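Side-chain contacts in transcriptional regulator I2 (Pseudomonas fluorescens A506, PDB 4MO7), which acts as a superantigen associated with Crohn's disease and, as a TetR-family protein, probably binds DNA to regulate transcription: residues V59-S63 with G64-H68; D74-L77 with R78-E82; G193-L197 with E198-E202. All coordinates share one frame; numbering follows the deposited sequence. Where two conformers were deposited one is given.

How the interactions relate
Interactions 1 and 2 both lie in the TetR-family region, which probably binds DNA through its helix-turn-helix. They touch each other, with Ile-66 CG2 3.7 Å from Ile-76 CD1. Interaction 1 is a surface turn in which backbone bonds dominate. Interaction 2 is a buried piece of helix 73-97: its inner side is apolar, and a salt-bridge network runs along its more exposed side. Interaction 3 lies on the opposite side of the chain's centre, about 44 Å from interaction 1 between centres, in the C-terminal region. It is partly buried, and a threonine and a glutamate side chain cap helix 197-208 there.

Interaction 1 of 3, residues V59-S63 with G64-H68; sequences VGIQS and GSIFH
Ser-65 turns back onto the carbonyl of Gln-62 in the turn of a helix-turn-helix, the DNA-binding motif of TetR-family regulators. Just before it, Gly-60 ends helix 52-59 in a Schellman motif. By family topology, the chain from Ser-63 onward probably corresponds to the start of the recognition helix. Residues 64-66 have helical backbone angles but lack the regular bonds.

Gln-62 O accepts the backbone N of Ser-65 at 2.7 Å. A chi1 of 61° swings OG of Ser-65 between its own backbone N and carbonyl carbon, which brings it to the same oxygen. There OG is modelled doubtfully close, 2.4 Å from Gln-62 O. The next carbonyl has its own donor: Ile-66 N reaches Ser-63 O at 3.3 Å. Within 64-68, His-68 N donates to Ser-65 O at 3.2 Å.

Apolar groups border these bonds. Ile-66 packs on Val-52 and Ala-56 of helix 52-59, and Ile-61 on Leu-34 of helix 30-45. Ile-61 CB lies 3.4 Å from Ser-65 OG, and its CD1 ends 4.4 Å from Ile-66 CG1.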
loop_
_atom_site.group_PDB
_atom_site.type_symbol
_atom_site.label_atom_id
_atom_site.label_comp_id
_atom_site.label_asym_id
_atom_site.label_seq_id
_atom_site.Cartn_x
_atom_site.Cartn_y
_atom_site.Cartn_z
ATOM N N VAL A 59 -16.816 -27.480 -16.820
ATOM C CA VAL A 59 -17.170 -28.468 -15.819
ATOM C C VAL A 59 -17.895 -29.663 -16.468
ATOM O O VAL A 59 -18.199 -30.642 -15.792
ATOM C CB VAL A 59 -18.026 -27.848 -14.671
ATOM C CG1 VAL A 59 -18.212 -28.810 -13.555
ATOM C CG2 VAL A 59 -17.316 -26.596 -14.155
ATOM N N GLY A 60 -18.144 -29.568 -17.761
ATOM C CA GLY A 60 -18.832 -30.623 -18.480
ATOM C C GLY A 60 -20.288 -30.672 -18.046
ATOM O O GLY A 60 -20.779 -31.733 -17.635
ATOM N N ILE A 61 -20.969 -29.521 -18.104
ATOM C CA ILE A 61 -22.415 -29.453 -17.869
ATOM C C ILE A 61 -23.074 -28.455 -18.802
ATOM O O ILE A 61 -22.403 -27.852 -19.662
ATOM C CB ILE A 61 -22.781 -29.153 -16.403
ATOM C CG1 ILE A 61 -22.059 -27.900 -15.880
ATOM C CG2 ILE A 61 -22.410 -30.329 -15.507
ATOM C CD1 ILE A 61 -22.055 -27.777 -14.372
ATOM N N GLN A 62 -24.389 -28.316 -18.667
ATOM C CA GLN A 62 -25.130 -27.349 -19.464
ATOM C C GLN A 62 -25.342 -26.100 -18.623
ATOM O O GLN A 62 -25.609 -26.199 -17.396
ATOM C CB GLN A 62 -26.473 -27.925 -19.949
ATOM C CG GLN A 62 -26.764 -27.694 -21.445
ATOM C CD GLN A 62 -25.606 -28.129 -22.346
ATOM O OE1 GLN A 62 -24.978 -29.169 -22.119
ATOM N NE2 GLN A 62 -25.308 -27.321 -23.362
ATOM N N SER A 63 -25.217 -24.957 -19.316
ATOM C CA SER A 63 -25.312 -23.602 -18.782
ATOM C C SER A 63 -26.334 -23.504 -17.688
ATOM O O SER A 63 -26.101 -22.865 -16.655
ATOM C CB SER A 63 -25.710 -22.604 -19.896
ATOM O OG SER A 63 -24.599 -21.974 -20.523
ATOM N N GLY A 64 -27.494 -24.107 -17.927
ATOM C CA GLY A 64 -28.641 -23.937 -17.038
ATOM C C GLY A 64 -28.522 -24.702 -15.726
ATOM O O GLY A 64 -29.199 -24.408 -14.739
ATOM N N SER A 65 -27.652 -25.689 -15.700
ATOM C CA SER A 65 -27.461 -26.492 -14.482
ATOM C C SER A 65 -26.531 -25.782 -13.488
ATOM O O SER A 65 -26.406 -26.163 -12.304
ATOM C CB SER A 65 -26.850 -27.831 -14.863
ATOM O OG SER A 65 -25.606 -27.588 -15.475
ATOM N N ILE A 66 -25.851 -24.743 -13.955
ATOM C CA ILE A 66 -24.926 -24.069 -13.029
ATOM C C ILE A 66 -25.768 -23.575 -11.873
ATOM O O ILE A 66 -25.422 -23.710 -10.684
ATOM C CB ILE A 66 -24.199 -22.917 -13.721
ATOM C CG1 ILE A 66 -23.069 -23.472 -14.586
ATOM C CG2 ILE A 66 -23.646 -21.960 -12.669
ATOM C CD1 ILE A 66 -22.788 -22.583 -15.775
ATOM N N PHE A 67 -26.960 -23.104 -12.233
ATOM C CA PHE A 67 -27.780 -22.361 -11.301
ATOM C C PHE A 67 -28.679 -23.232 -10.493
ATOM O O PHE A 67 -29.699 -22.785 -9.986
ATOM C CB PHE A 67 -28.545 -21.313 -12.064
ATOM C CG PHE A 67 -27.629 -20.369 -12.764
ATOM C CD1 PHE A 67 -26.889 -19.457 -12.031
ATOM C CD2 PHE A 67 -27.409 -20.480 -14.111
ATOM C CE1 PHE A 67 -26.009 -18.621 -12.653
ATOM C CE2 PHE A 67 -26.540 -19.631 -14.752
ATOM C CZ PHE A 67 -25.835 -18.700 -14.015
ATOM N N HIS A 68 -28.279 -24.488 -10.379
ATOM C CA HIS A 68 -28.830 -25.349 -9.348
ATOM C C HIS A 68 -28.030 -25.259 -8.043
ATOM O O HIS A 68 -28.536 -25.606 -6.969
ATOM C CB HIS A 68 -28.884 -26.795 -9.836
ATOM C CG HIS A 68 -29.026 -27.787 -8.728
ATOM N ND1 HIS A 68 -27.940 -28.378 -8.123
ATOM C CD2 HIS A 68 -30.121 -28.254 -8.083
ATOM C CE1 HIS A 68 -28.359 -29.185 -7.166
ATOM N NE2 HIS A 68 -29.677 -29.135 -7.125
#

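Interaction 2 of 3, residues D74-L77 with R78-E82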
loop_
_atom_site.group_PDB
_atom_site.type_symbol
_atom_site.label_atom_id
_atom_site.label_comp_id
_atom_site.label_asym_id
_atom_site.label_seq_id
_atom_site.Cartn_x
_atom_site.Cartn_y
_atom_site.Cartn_z
ATOM N N ASP A 74 -22.833 -13.945 -9.714
ATOM C CA ASP A 74 -22.310 -13.136 -8.596
ATOM C C ASP A 74 -22.074 -13.992 -7.382
ATOM O O ASP A 74 -21.114 -13.816 -6.637
ATOM C CB ASP A 74 -23.346 -12.100 -8.169
ATOM C CG ASP A 74 -22.856 -11.237 -7.048
ATOM O OD1 ASP A 74 -21.949 -10.449 -7.342
ATOM O OD2 ASP A 74 -23.406 -11.297 -5.904
ATOM N N GLU A 75 -22.989 -14.928 -7.132
ATOM C CA GLU A 75 -22.790 -15.811 -5.979
ATOM C C GLU A 75 -21.619 -16.804 -6.156
ATOM O O GLU A 75 -20.999 -17.169 -5.161
ATOM C CB GLU A 75 -24.059 -16.566 -5.582
ATOM C CG GLU A 75 -23.952 -17.281 -4.247
ATOM C CD GLU A 75 -25.270 -17.857 -3.790
ATOM O OE1 GLU A 75 -25.793 -17.390 -2.764
ATOM O OE2 GLU A 75 -25.777 -18.774 -4.462
ATOM N N ILE A 76 -21.338 -17.257 -7.376
ATOM C CA ILE A 76 -20.152 -18.082 -7.627
ATOM C C ILE A 76 -18.904 -17.280 -7.251
ATOM O O ILE A 76 -17.986 -17.826 -6.618
ATOM C CB ILE A 76 -20.029 -18.509 -9.092
ATOM C CG1 ILE A 76 -21.268 -19.330 -9.472
ATOM C CG2 ILE A 76 -18.818 -19.419 -9.287
ATOM C CD1 ILE A 76 -21.318 -19.693 -10.934
ATOM N N LEU A 77 -18.879 -15.987 -7.604
ATOM C CA LEU A 77 -17.704 -15.137 -7.323
ATOM C C LEU A 77 -17.543 -14.967 -5.837
ATOM O O LEU A 77 -16.429 -15.118 -5.306
ATOM C CB LEU A 77 -17.822 -13.768 -7.995
ATOM C CG LEU A 77 -16.669 -12.763 -7.826
ATOM C CD1 LEU A 77 -15.383 -13.291 -8.378
ATOM C CD2 LEU A 77 -17.082 -11.395 -8.470
ATOM N N ARG A 78 -18.647 -14.686 -5.142
ATOM C CA ARG A 78 -18.637 -14.626 -3.671
ATOM C C ARG A 78 -18.045 -15.895 -3.075
ATOM O O ARG A 78 -17.217 -15.827 -2.166
ATOM C CB ARG A 78 -20.074 -14.486 -3.150
ATOM C CG ARG A 78 -20.146 -14.519 -1.611
ATOM C CD ARG A 78 -21.610 -14.700 -1.214
ATOM N NE ARG A 78 -21.686 -15.389 0.062
ATOM C CZ ARG A 78 -22.819 -15.812 0.610
ATOM N NH1 ARG A 78 -23.966 -15.599 -0.024
ATOM N NH2 ARG A 78 -22.804 -16.439 1.788
ATOM N N ALA A 79 -18.459 -17.061 -3.576
ATOM C CA ALA A 79 -18.017 -18.328 -2.966
ATOM C C ALA A 79 -16.556 -18.580 -3.268
ATOM O O ALA A 79 -15.852 -19.115 -2.407
ATOM C CB ALA A 79 -18.866 -19.511 -3.470
ATOM N N VAL A 80 -16.077 -18.210 -4.444
ATOM C CA VAL A 80 -14.620 -18.348 -4.743
ATOM C C VAL A 80 -13.854 -17.526 -3.722
ATOM O O VAL A 80 -12.858 -17.976 -3.135
ATOM C CB VAL A 80 -14.315 -17.856 -6.157
ATOM C CG1 VAL A 80 -12.831 -17.662 -6.419
ATOM C CG2 VAL A 80 -14.928 -18.843 -7.165
ATOM N N MET A 81 -14.315 -16.308 -3.473
ATOM C CA MET A 81 -13.588 -15.455 -2.540
ATOM C C MET A 81 -13.719 -15.965 -1.107
ATOM O O MET A 81 -12.756 -15.935 -0.331
ATOM C CB MET A 81 -14.076 -14.026 -2.662
ATOM C CG MET A 81 -13.817 -13.427 -4.055
ATOM S SD MET A 81 -14.128 -11.653 -3.894
ATOM C CE MET A 81 -14.030 -11.110 -5.584
ATOM N N GLU A 82 -14.898 -16.438 -0.738
ATOM C CA GLU A 82 -15.069 -16.986 0.610
ATOM C C GLU A 82 -14.166 -18.196 0.827
ATOM O O GLU A 82 -13.523 -18.348 1.882
ATOM C CB GLU A 82 -16.530 -17.370 0.849
ATOM C CG GLU A 82 -17.467 -16.184 1.087
ATOM C CD GLU A 82 -18.892 -16.682 1.347
ATOM O OE1 GLU A 82 -19.707 -15.926 1.889
ATOM O OE2 GLU A 82 -19.196 -17.841 0.998
#
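Asp-74 O accepts the backbone N of Arg-78 at 3.0 Å, the first of four i to i+4 bonds here in helix 73-97. This helix follows the helix-turn-helix and, as in TetR relatives, probably joins it to the C-terminal part.

Glu-75 O takes Ala-79 N. The Glu-75 side chain runs alongside that of Arg-78, because CG is anti to the backbone N in both (chi1 -169° and 176°) and both chains are extended. The flat groups are turned 68° apart. Glu-75 OE1, 3.7 Å from Arg-78 NH1, lies well out of the guanidinium plane, so this long salt bridge is charge attraction alone. Glu-75 OE2 is hydrogen-bonded to Lys-71 N.

Arg-78 NE donates to Glu-82 OE1 at 2.7 Å, in the guanidinium plane but from above the carboxylate plane. NH2 adds a weak bond. The network probably limits guanidinium rotation.

Ile-76 O receives Val-80 N. Their CG2 methyls come only to 4.5 Å, a loose contact. Leu-77 O bonds Met-81 N, and Met-81 CE lies 3.8 Å from Leu-77 CD1.

Ile-76, Ala-79 and Val-80 pack on helix 30-45, Leu-77, Val-80 and Met-81 on helix 122-130, and Arg-78, Met-81 and Glu-82 on helix 137-163.

Interaction 3 of 3, residues G193-L197 with E198-E202; sequences GSLTL and EELAE
The side chains of Thr-196 and Glu-199 meet through two complementary torsions. In Thr-196, chi1 of 69° sets OG1 between the backbone N and the carbonyl carbon, facing the start of helix 197-208. In Glu-199, chi1 of -73° places CG beside its own backbone N, and the extended chain carries the carboxylate back toward Thr-196.

The result is a capping box. Thr-196 is the N-cap residue. Its OG1 accepts Glu-199 N at 3.1 Å, in a nearly straight bond. In return, Thr-196 N donates to Glu-199 OE1, also at 3.1 Å. This donor sits 43° out of the carboxylate plane. The side chains cross at a slant, and Thr-196 OG1 comes within 3.3 Å of Glu-199 CG.

Regular helix bonding starts at once. Leu-200 N donates to Thr-196 O at 2.9 Å, and Ala-201 N to Leu-197 O at 2.8 Å.

Leu-195, just before the cap, forms a hydrophobic staple with Leu-200. Leu-195 CD2 lies 4.0 Å from Leu-200 CD1, with the two leucines crossing at about a right angle. Leu-195 CD1 lies 3.7 Å from Glu-199 CB, against the aliphatic part of that chain. Both leucines also touch Trp-188 and Phe-189. Leu-200, in the first turn, also packs on Phe-177 of the second subunit. Glu-198 turns to a different partner and forms a salt bridge with Arg-111.

The first turn of a helix has amide N-H groups without carbonyl partners earlier in the helix. Here the threonine oxygen serves one of them. The carboxylate of Glu-199 accepts the N-cap amide and probably helps hold the backbone there. Its negative charge near the helix start probably interacts favourably with the helix dipole.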
loop_
_atom_site.group_PDB
_atom_site.type_symbol
_atom_site.label_atom_id
_atom_site.label_comp_id
_atom_site.label_asym_id
_atom_site.label_seq_id
_atom_site.Cartn_x
_atom_site.Cartn_y
_atom_site.Cartn_z
ATOM N N GLY A 193 15.910 -9.974 -5.451
ATOM C CA GLY A 193 16.680 -11.051 -6.064
ATOM C C GLY A 193 17.059 -12.244 -5.190
ATOM O O GLY A 193 16.784 -13.398 -5.545
ATOM N N SER A 194 17.677 -11.969 -4.045
ATOM C CA SER A 194 18.251 -13.009 -3.195
ATOM C C SER A 194 17.589 -13.128 -1.793
ATOM O O SER A 194 17.995 -13.960 -0.966
ATOM C CB SER A 194 19.725 -12.701 -3.011
ATOM O OG SER A 194 19.863 -11.496 -2.266
ATOM N N LEU A 195 16.586 -12.294 -1.515
ATOM C CA LEU A 195 15.887 -12.345 -0.231
ATOM C C LEU A 195 14.767 -13.378 -0.336
ATOM O O LEU A 195 13.968 -13.350 -1.304
ATOM C CB LEU A 195 15.315 -10.967 0.094
ATOM C CG LEU A 195 14.667 -10.707 1.446
ATOM C CD1 LEU A 195 15.686 -10.753 2.569
ATOM C CD2 LEU A 195 13.974 -9.335 1.368
ATOM N N THR A 196 14.719 -14.312 0.615
ATOM C CA THR A 196 13.665 -15.321 0.564
ATOM C C THR A 196 12.484 -14.842 1.393
ATOM O O THR A 196 12.623 -13.899 2.175
ATOM C CB THR A 196 14.103 -16.630 1.155
ATOM O OG1 THR A 196 14.252 -16.453 2.555
ATOM C CG2 THR A 196 15.470 -17.060 0.561
ATOM N N LEU A 197 11.341 -15.500 1.240
ATOM C CA LEU A 197 10.146 -15.047 1.950
ATOM C C LEU A 197 10.311 -15.284 3.434
ATOM O O LEU A 197 9.834 -14.514 4.288
ATOM C CB LEU A 197 8.916 -15.802 1.432
ATOM C CG LEU A 197 7.684 -15.049 1.913
ATOM C CD1 LEU A 197 6.774 -14.717 0.726
ATOM C CD2 LEU A 197 6.972 -15.835 3.027
ATOM N N GLU A 198 10.973 -16.375 3.792
ATOM C CA GLU A 198 11.222 -16.597 5.200
ATOM C C GLU A 198 12.111 -15.491 5.810
ATOM O O GLU A 198 11.892 -15.038 6.939
ATOM C CB GLU A 198 11.859 -17.974 5.423
ATOM C CG GLU A 198 12.020 -18.326 6.897
ATOM C CD GLU A 198 10.673 -18.582 7.627
ATOM O OE1 GLU A 198 9.654 -18.825 6.934
ATOM O OE2 GLU A 198 10.642 -18.556 8.886
ATOM N N GLU A 199 13.139 -15.079 5.095
ATOM C CA GLU A 199 13.980 -13.983 5.570
ATOM C C GLU A 199 13.189 -12.692 5.687
ATOM O O GLU A 199 13.353 -11.944 6.651
ATOM C CB GLU A 199 15.160 -13.812 4.632
ATOM C CG GLU A 199 16.144 -14.971 4.832
ATOM C CD GLU A 199 17.198 -15.037 3.719
ATOM O OE1 GLU A 199 17.059 -14.322 2.708
ATOM O OE2 GLU A 199 18.159 -15.825 3.851
ATOM N N LEU A 200 12.318 -12.450 4.698
ATOM C CA LEU A 200 11.436 -11.265 4.730
ATOM C C LEU A 200 10.534 -11.298 5.978
ATOM O O LEU A 200 10.361 -10.285 6.682
ATOM C CB LEU A 200 10.605 -11.210 3.439
ATOM C CG LEU A 200 9.672 -9.997 3.245
ATOM C CD1 LEU A 200 10.477 -8.668 3.138
ATOM C CD2 LEU A 200 8.763 -10.186 2.041
ATOM N N ALA A 201 9.969 -12.470 6.267
ATOM C CA ALA A 201 9.079 -12.614 7.443
ATOM C C ALA A 201 9.871 -12.376 8.735
ATOM O O ALA A 201 9.399 -11.729 9.650
ATOM C CB ALA A 201 8.416 -14.041 7.437
ATOM N N GLU A 202 11.089 -12.910 8.810
ATOM C CA GLU A 202 11.978 -12.661 9.940
ATOM C C GLU A 202 12.304 -11.193 10.134
ATOM O O GLU A 202 12.332 -10.726 11.271
ATOM C CB GLU A 202 13.295 -13.484 9.745
ATOM C CG GLU A 202 12.983 -15.020 9.858
ATOM C CD GLU A 202 14.215 -15.933 9.757
ATOM O OE1 GLU A 202 15.297 -15.470 9.338
ATOM O OE2 GLU A 202 14.088 -17.128 10.098
#